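Long-range contact in extracellular invertase (Aspergillus kawachii, PDB 5XH8), which is a GH32 beta-fructofuranosidase that probably cleaves sucrose and, with high transfructosylation activity, passes the fructosyl group on to make fructooligosaccharides such as 1-kestose: residues L389-S401 against S405-S417. Residues are numbered along the deposited sequence; the frame is centred on the assembly and turned at random.
Sequences LARESGASWQVVS and SAGTVELQTLGIS
Gln398 and Gln412 pair across an antiparallel beta hairpin, made by strands 398-403 and 408-418. Gln398 N bonds to Gln412 O at 3.0 Å, in the carbonyl plane. Gln412 N returns the bond to Gln398 O. The next rung, Val399 with Leu411, is a non-hydrogen-bonded pair. Its side chains lie on the other face of the ladder, with Val399 CG2 against Leu411 CD2 at 3.8 Å. Further along, Val400 N bonds to Glu410 O at 2.9 Å, nearly straight at 168°. Glu410 N bonds to Ser401 O. The Val400 and Gln412 side chains cross at about a right angle, with Val400 CG1 meeting Gln412 CB at 3.5 Å.

Val409 is wedged between several groups. Its CG2 methyl meets Ala390 CB at 4.0 Å, while its CG1 branch reaches the Arg391 guanidinium and Val399 CG1. A bend at chi2 (-81°) turns the Arg391 chain so that its guanidinium reaches these valines, and Val399 CG2 sits above one guanidinium face, offset toward its rim. Arg391 also makes a salt bridge to Asp386.

Trp397 lies alongside Leu411, its CD1 3.9 Å from Leu411 CD1. Trp239 and Phe527 meet the indole edge-to-face. Trp397 NE1 bonds to Ala390 O at 3.1 Å, which ties the ring to the end of helix 388-391. The far side of strand 408-418 pairs with strand 366-385, so the hairpin extends that sheet. At the Trp397 end of the ladder, Thr413 OG1 donates a short bond of 2.5 Å to Ser396 O, nearly along the C=O axis.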
ATOM      1  N   LEU A 389     -25.870 -36.557 -28.295  1.00 51.78           N
ATOM      2  CA  LEU A 389     -24.463 -36.505 -27.884  1.00 51.21           C
ATOM      3  C   LEU A 389     -23.806 -35.210 -28.339  1.00 50.27           C
ATOM      4  O   LEU A 389     -23.135 -34.544 -27.548  1.00 51.25           O
ATOM      5  CB  LEU A 389     -23.674 -37.691 -28.434  1.00 48.97           C
ATOM      6  CG  LEU A 389     -24.091 -39.088 -27.973  1.00 49.29           C
ATOM      7  CD1 LEU A 389     -23.264 -40.114 -28.728  1.00 49.79           C
ATOM      8  CD2 LEU A 389     -23.945 -39.279 -26.476  1.00 49.04           C
ATOM      9  N   ALA A 390     -24.016 -34.860 -29.605  1.00 45.87           N
ATOM     10  CA  ALA A 390     -23.439 -33.647 -30.177  1.00 47.22           C
ATOM     11  C   ALA A 390     -24.078 -32.356 -29.655  1.00 47.23           C
ATOM     12  O   ALA A 390     -23.404 -31.332 -29.579  1.00 43.77           O
ATOM     13  CB  ALA A 390     -23.516 -33.687 -31.694  1.00 46.64           C
ATOM     14  N   ARG A 391     -25.364 -32.417 -29.304  1.00 48.44           N
ATOM     15  CA  ARG A 391     -26.166 -31.227 -28.963  1.00 47.11           C
ATOM     16  C   ARG A 391     -26.226 -30.918 -27.469  1.00 44.97           C
ATOM     17  O   ARG A 391     -26.818 -29.915 -27.093  1.00 44.19           O
ATOM     18  CB  ARG A 391     -27.617 -31.380 -29.492  1.00 47.24           C
ATOM     19  CG  ARG A 391     -27.762 -31.289 -30.999  1.00 45.79           C
ATOM     20  CD  ARG A 391     -27.784 -29.849 -31.483  1.00 46.54           C
ATOM     21  NE  ARG A 391     -27.765 -29.788 -32.942  1.00 47.79           N
ATOM     22  CZ  ARG A 391     -27.772 -28.665 -33.655  1.00 50.31           C
ATOM     23  NH1 ARG A 391     -27.781 -27.481 -33.054  1.00 51.56           N
ATOM     24  NH2 ARG A 391     -27.754 -28.718 -34.984  1.00 50.53           N
ATOM     25  N   GLU A 392     -25.635 -31.755 -26.618  1.00 44.34           N
ATOM     26  CA  GLU A 392     -25.705 -31.540 -25.177  1.00 44.89           C
ATOM     27  C   GLU A 392     -25.125 -30.160 -24.866  1.00 45.96           C
ATOM     28  O   GLU A 392     -24.142 -29.749 -25.484  1.00 44.93           O
ATOM     29  CB  GLU A 392     -24.928 -32.630 -24.446  1.00 48.71           C
ATOM     30  CG  GLU A 392     -25.008 -32.564 -22.934  1.00 48.85           C
ATOM     31  CD  GLU A 392     -24.451 -33.807 -22.274  1.00 52.03           C
ATOM     32  OE1 GLU A 392     -23.999 -33.712 -21.117  1.00 57.26           O
ATOM     33  OE2 GLU A 392     -24.449 -34.887 -22.900  1.00 54.11           O
ATOM     34  N   SER A 393     -25.782 -29.426 -23.973  1.00 44.64           N
ATOM     35  CA  SER A 393     -25.359 -28.071 -23.620  1.00 46.05           C
ATOM     36  C   SER A 393     -24.641 -28.111 -22.259  1.00 41.64           C
ATOM     37  O   SER A 393     -24.669 -29.116 -21.557  1.00 42.12           O
ATOM     38  CB  SER A 393     -26.570 -27.153 -23.564  1.00 45.93           C
ATOM     39  OG  SER A 393     -27.417 -27.589 -22.531  1.00 49.02           O
ATOM     40  N   GLY A 394     -23.995 -27.014 -21.894  1.00 41.90           N
ATOM     41  CA  GLY A 394     -23.220 -26.962 -20.655  1.00 40.03           C
ATOM     42  C   GLY A 394     -22.053 -27.933 -20.694  1.00 37.17           C
ATOM     43  O   GLY A 394     -21.721 -28.540 -19.679  1.00 39.49           O
ATOM     44  N   ALA A 395     -21.447 -28.066 -21.874  1.00 35.42           N
ATOM     45  CA  ALA A 395     -20.398 -29.036 -22.121  1.00 37.30           C
ATOM     46  C   ALA A 395     -19.167 -28.311 -22.656  1.00 35.76           C
ATOM     47  O   ALA A 395     -19.069 -27.092 -22.533  1.00 35.34           O
ATOM     48  CB  ALA A 395     -20.901 -30.100 -23.089  1.00 39.88           C
ATOM     49  N   SER A 396     -18.242 -29.051 -23.262  1.00 36.33           N
ATOM     50  CA  SER A 396     -16.940 -28.506 -23.705  1.00 35.99           C
ATOM     51  C   SER A 396     -16.825 -28.261 -25.180  1.00 35.82           C
ATOM     52  O   SER A 396     -15.711 -28.177 -25.714  1.00 35.92           O
ATOM     53  CB  SER A 396     -15.827 -29.460 -23.275  1.00 35.25           C
ATOM     54  OG  SER A 396     -16.020 -29.801 -21.917  1.00 35.63           O
ATOM     55  N   TRP A 397     -17.970 -28.118 -25.845  1.00 36.46           N
ATOM     56  CA  TRP A 397     -17.993 -27.875 -27.280  1.00 38.14           C
ATOM     57  C   TRP A 397     -19.275 -27.141 -27.650  1.00 40.10           C
ATOM     58  O   TRP A 397     -20.209 -27.075 -26.851  1.00 38.97           O
ATOM     59  CB  TRP A 397     -17.918 -29.207 -28.030  1.00 37.91           C
ATOM     60  CG  TRP A 397     -19.030 -30.139 -27.636  1.00 39.43           C
ATOM     61  CD1 TRP A 397     -20.280 -30.216 -28.209  1.00 38.56           C
ATOM     62  CD2 TRP A 397     -19.019 -31.100 -26.565  1.00 39.16           C
ATOM     63  NE1 TRP A 397     -21.031 -31.170 -27.571  1.00 38.27           N
ATOM     64  CE2 TRP A 397     -20.290 -31.734 -26.563  1.00 38.33           C
ATOM     65  CE3 TRP A 397     -18.051 -31.521 -25.638  1.00 37.62           C
ATOM     66  CZ2 TRP A 397     -20.630 -32.748 -25.650  1.00 38.02           C
ATOM     67  CZ3 TRP A 397     -18.395 -32.512 -24.710  1.00 36.99           C
ATOM     68  CH2 TRP A 397     -19.679 -33.120 -24.729  1.00 39.29           C
ATOM     69  N   GLN A 398     -19.315 -26.602 -28.861  1.00 41.86           N
ATOM     70  CA  GLN A 398     -20.555 -26.043 -29.410  1.00 44.19           C
ATOM     71  C   GLN A 398     -20.681 -26.246 -30.922  1.00 43.44           C
ATOM     72  O   GLN A 398     -19.674 -26.317 -31.667  1.00 41.48           O
ATOM     73  CB  GLN A 398     -20.675 -24.560 -29.078  1.00 45.81           C
ATOM     74  CG  GLN A 398     -19.598 -23.698 -29.706  1.00 47.79           C
ATOM     75  CD  GLN A 398     -19.523 -22.317 -29.097  1.00 50.76           C
ATOM     76  OE1 GLN A 398     -20.440 -21.875 -28.405  1.00 50.83           O
ATOM     77  NE2 GLN A 398     -18.423 -21.620 -29.361  1.00 53.73           N
ATOM     78  N   VAL A 399     -21.940 -26.304 -31.358  1.00 43.01           N
ATOM     79  CA  VAL A 399     -22.272 -26.463 -32.766  1.00 42.85           C
ATOM     80  C   VAL A 399     -22.025 -25.129 -33.445  1.00 39.06           C
ATOM     81  O   VAL A 399     -22.558 -24.134 -33.009  1.00 42.78           O
ATOM     82  CB  VAL A 399     -23.758 -26.879 -32.935  1.00 45.79           C
ATOM     83  CG1 VAL A 399     -24.175 -26.858 -34.406  1.00 46.37           C
ATOM     84  CG2 VAL A 399     -24.014 -28.257 -32.306  1.00 43.82           C
ATOM     85  N   VAL A 400     -21.203 -25.105 -34.484  1.00 39.74           N
ATOM     86  CA  VAL A 400     -20.969 -23.873 -35.274  1.00 44.15           C
ATOM     87  C   VAL A 400     -21.506 -23.910 -36.726  1.00 47.49           C
ATOM     88  O   VAL A 400     -21.461 -22.887 -37.421  1.00 46.68           O
ATOM     89  CB  VAL A 400     -19.479 -23.475 -35.318  1.00 44.47           C
ATOM     90  CG1 VAL A 400     -18.950 -23.262 -33.901  1.00 46.41           C
ATOM     91  CG2 VAL A 400     -18.638 -24.487 -36.090  1.00 44.03           C
ATOM     92  N   SER A 401     -21.949 -25.080 -37.190  1.00 51.42           N
ATOM     93  CA  SER A 401     -22.728 -25.203 -38.439  1.00 52.26           C
ATOM     94  C   SER A 401     -23.426 -26.554 -38.479  1.00 58.10           C
ATOM     95  O   SER A 401     -23.126 -27.446 -37.671  1.00 56.27           O
ATOM     96  CB  SER A 401     -21.855 -25.039 -39.674  1.00 50.18           C
ATOM     97  OG  SER A 401     -20.876 -26.043 -39.716  1.00 51.71           O
ATOM     98  N   SER A 405     -29.016 -32.106 -44.900  1.00 65.70           N
ATOM     99  CA  SER A 405     -28.960 -33.181 -45.901  1.00 68.79           C
ATOM    100  C   SER A 405     -28.161 -34.349 -45.365  1.00 71.65           C
ATOM    101  O   SER A 405     -28.663 -35.477 -45.307  1.00 72.60           O
ATOM    102  CB  SER A 405     -28.309 -32.707 -47.206  1.00 70.56           C
ATOM    103  OG  SER A 405     -28.816 -31.450 -47.594  1.00 75.90           O
ATOM    104  N   ALA A 406     -26.923 -34.056 -44.952  1.00 69.96           N
ATOM    105  CA  ALA A 406     -26.006 -35.055 -44.399  1.00 62.17           C
ATOM    106  C   ALA A 406     -26.418 -35.539 -43.010  1.00 56.71           C
ATOM    107  O   ALA A 406     -26.021 -36.628 -42.610  1.00 55.34           O
ATOM    108  CB  ALA A 406     -24.588 -34.499 -44.364  1.00 64.57           C
ATOM    109  N   GLY A 407     -27.210 -34.741 -42.289  1.00 55.22           N
ATOM    110  CA  GLY A 407     -27.623 -35.055 -40.913  1.00 56.00           C
ATOM    111  C   GLY A 407     -26.530 -34.764 -39.879  1.00 56.31           C
ATOM    112  O   GLY A 407     -26.581 -35.283 -38.763  1.00 50.22           O
ATOM    113  N   THR A 408     -25.566 -33.913 -40.248  1.00 58.34           N
ATOM    114  CA  THR A 408     -24.349 -33.685 -39.466  1.00 58.01           C
ATOM    115  C   THR A 408     -24.280 -32.278 -38.865  1.00 58.65           C
ATOM    116  O   THR A 408     -25.088 -31.405 -39.199  1.00 58.14           O
ATOM    117  CB  THR A 408     -23.079 -33.907 -40.326  1.00 59.69           C
ATOM    118  OG1 THR A 408     -23.086 -33.032 -41.460  1.00 56.81           O
ATOM    119  CG2 THR A 408     -22.975 -35.346 -40.809  1.00 62.15           C
ATOM    120  N   VAL A 409     -23.305 -32.087 -37.975  1.00 56.01           N
ATOM    121  CA  VAL A 409     -22.899 -30.764 -37.459  1.00 55.45           C
ATOM    122  C   VAL A 409     -21.365 -30.625 -37.456  1.00 53.06           C
ATOM    123  O   VAL A 409     -20.646 -31.626 -37.383  1.00 52.10           O
ATOM    124  CB  VAL A 409     -23.419 -30.495 -36.023  1.00 53.92           C
ATOM    125  CG1 VAL A 409     -24.924 -30.301 -36.021  1.00 56.01           C
ATOM    126  CG2 VAL A 409     -23.036 -31.610 -35.051  1.00 53.57           C
ATOM    127  N   GLU A 410     -20.874 -29.392 -37.566  1.00 47.62           N
ATOM    128  CA  GLU A 410     -19.486 -29.075 -37.233  1.00 48.09           C
ATOM    129  C   GLU A 410     -19.427 -28.599 -35.774  1.00 48.57           C
ATOM    130  O   GLU A 410     -20.163 -27.682 -35.373  1.00 46.38           O
ATOM    131  CB  GLU A 410     -18.931 -27.993 -38.140  1.00 48.32           C
ATOM    132  CG  GLU A 410     -17.427 -27.839 -37.999  1.00 50.16           C
ATOM    133  CD  GLU A 410     -16.839 -26.845 -38.963  1.00 51.71           C
ATOM    134  OE1 GLU A 410     -17.499 -25.824 -39.239  1.00 57.73           O
ATOM    135  OE2 GLU A 410     -15.712 -27.079 -39.446  1.00 56.29           O
ATOM    136  N   LEU A 411     -18.563 -29.232 -34.984  1.00 48.00           N
ATOM    137  CA  LEU A 411     -18.359 -28.834 -33.596  1.00 43.81           C
ATOM    138  C   LEU A 411     -17.104 -28.000 -33.463  1.00 43.47           C
ATOM    139  O   LEU A 411     -16.174 -28.105 -34.282  1.00 43.27           O
ATOM    140  CB  LEU A 411     -18.265 -30.047 -32.683  1.00 43.56           C
ATOM    141  CG  LEU A 411     -19.497 -30.943 -32.546  1.00 43.03           C
ATOM    142  CD1 LEU A 411     -19.229 -32.005 -31.493  1.00 40.69           C
ATOM    143  CD2 LEU A 411     -20.752 -30.136 -32.204  1.00 43.83           C
ATOM    144  N   GLN A 412     -17.100 -27.166 -32.425  1.00 42.63           N
ATOM    145  CA  GLN A 412     -15.962 -26.317 -32.079  1.00 41.10           C
ATOM    146  C   GLN A 412     -15.594 -26.556 -30.614  1.00 38.03           C
ATOM    147  O   GLN A 412     -16.472 -26.700 -29.762  1.00 34.97           O
ATOM    148  CB  GLN A 412     -16.337 -24.858 -32.288  1.00 41.33           C
ATOM    149  CG  GLN A 412     -15.180 -23.878 -32.258  1.00 41.94           C
ATOM    150  CD  GLN A 412     -15.644 -22.447 -32.042  1.00 39.41           C
ATOM    151  OE1 GLN A 412     -16.266 -22.121 -31.034  1.00 38.36           O
ATOM    152  NE2 GLN A 412     -15.344 -21.596 -32.988  1.00 39.54           N
ATOM    153  N   THR A 413     -14.291 -26.589 -30.336  1.00 38.03           N
ATOM    154  CA  THR A 413     -13.782 -26.765 -28.976  1.00 33.33           C
ATOM    155  C   THR A 413     -12.354 -26.227 -28.890  1.00 33.44           C
ATOM    156  O   THR A 413     -11.774 -25.759 -29.892  1.00 33.52           O
ATOM    157  CB  THR A 413     -13.827 -28.247 -28.559  1.00 33.90           C
ATOM    158  OG1 THR A 413     -13.624 -28.369 -27.152  1.00 33.90           O
ATOM    159  CG2 THR A 413     -12.778 -29.059 -29.266  1.00 33.47           C
ATOM    160  N   LEU A 414     -11.776 -26.293 -27.695  1.00 32.38           N
ATOM    161  CA  LEU A 414     -10.380 -25.878 -27.523  1.00 30.56           C
ATOM    162  C   LEU A 414      -9.449 -27.034 -27.917  1.00 29.68           C
ATOM    163  O   LEU A 414      -9.545 -28.144 -27.378  1.00 30.22           O
ATOM    164  CB  LEU A 414     -10.090 -25.434 -26.082  1.00 29.54           C
ATOM    165  CG  LEU A 414      -8.648 -24.953 -25.849  1.00 29.41           C
ATOM    166  CD1 LEU A 414      -8.411 -23.617 -26.538  1.00 29.50           C
ATOM    167  CD2 LEU A 414      -8.313 -24.873 -24.367  1.00 29.89           C
ATOM    168  N   GLY A 415      -8.562 -26.743 -28.853  1.00 28.00           N
ATOM    169  CA  GLY A 415      -7.502 -27.660 -29.252  1.00 30.89           C
ATOM    170  C   GLY A 415      -6.331 -27.554 -28.283  1.00 31.04           C
ATOM    171  O   GLY A 415      -5.857 -26.442 -27.999  1.00 32.15           O
ATOM    172  N   ILE A 416      -5.902 -28.711 -27.766  1.00 31.24           N
ATOM    173  CA  ILE A 416      -4.789 -28.856 -26.827  1.00 29.33           C
ATOM    174  C   ILE A 416      -3.833 -29.883 -27.429  1.00 28.80           C
ATOM    175  O   ILE A 416      -4.202 -31.041 -27.572  1.00 29.54           O
ATOM    176  CB  ILE A 416      -5.287 -29.357 -25.428  1.00 28.56           C
ATOM    177  CG1 ILE A 416      -6.403 -28.456 -24.879  1.00 27.98           C
ATOM    178  CG2 ILE A 416      -4.113 -29.449 -24.449  1.00 28.54           C
ATOM    179  CD1 ILE A 416      -7.124 -28.985 -23.671  1.00 28.59           C
ATOM    180  N   SER A 417      -2.614 -29.468 -27.774  1.00 27.74           N
ATOM    181  CA  SER A 417      -1.610 -30.375 -28.301  1.00 28.22           C
ATOM    182  C   SER A 417      -0.220 -29.993 -27.781  1.00 30.00           C
ATOM    183  O   SER A 417       0.006 -28.863 -27.362  1.00 30.60           O
ATOM    184  CB  SER A 417      -1.613 -30.332 -29.835  1.00 27.94           C
ATOM    185  OG  SER A 417      -1.350 -29.005 -30.258  1.00 29.51           O
TER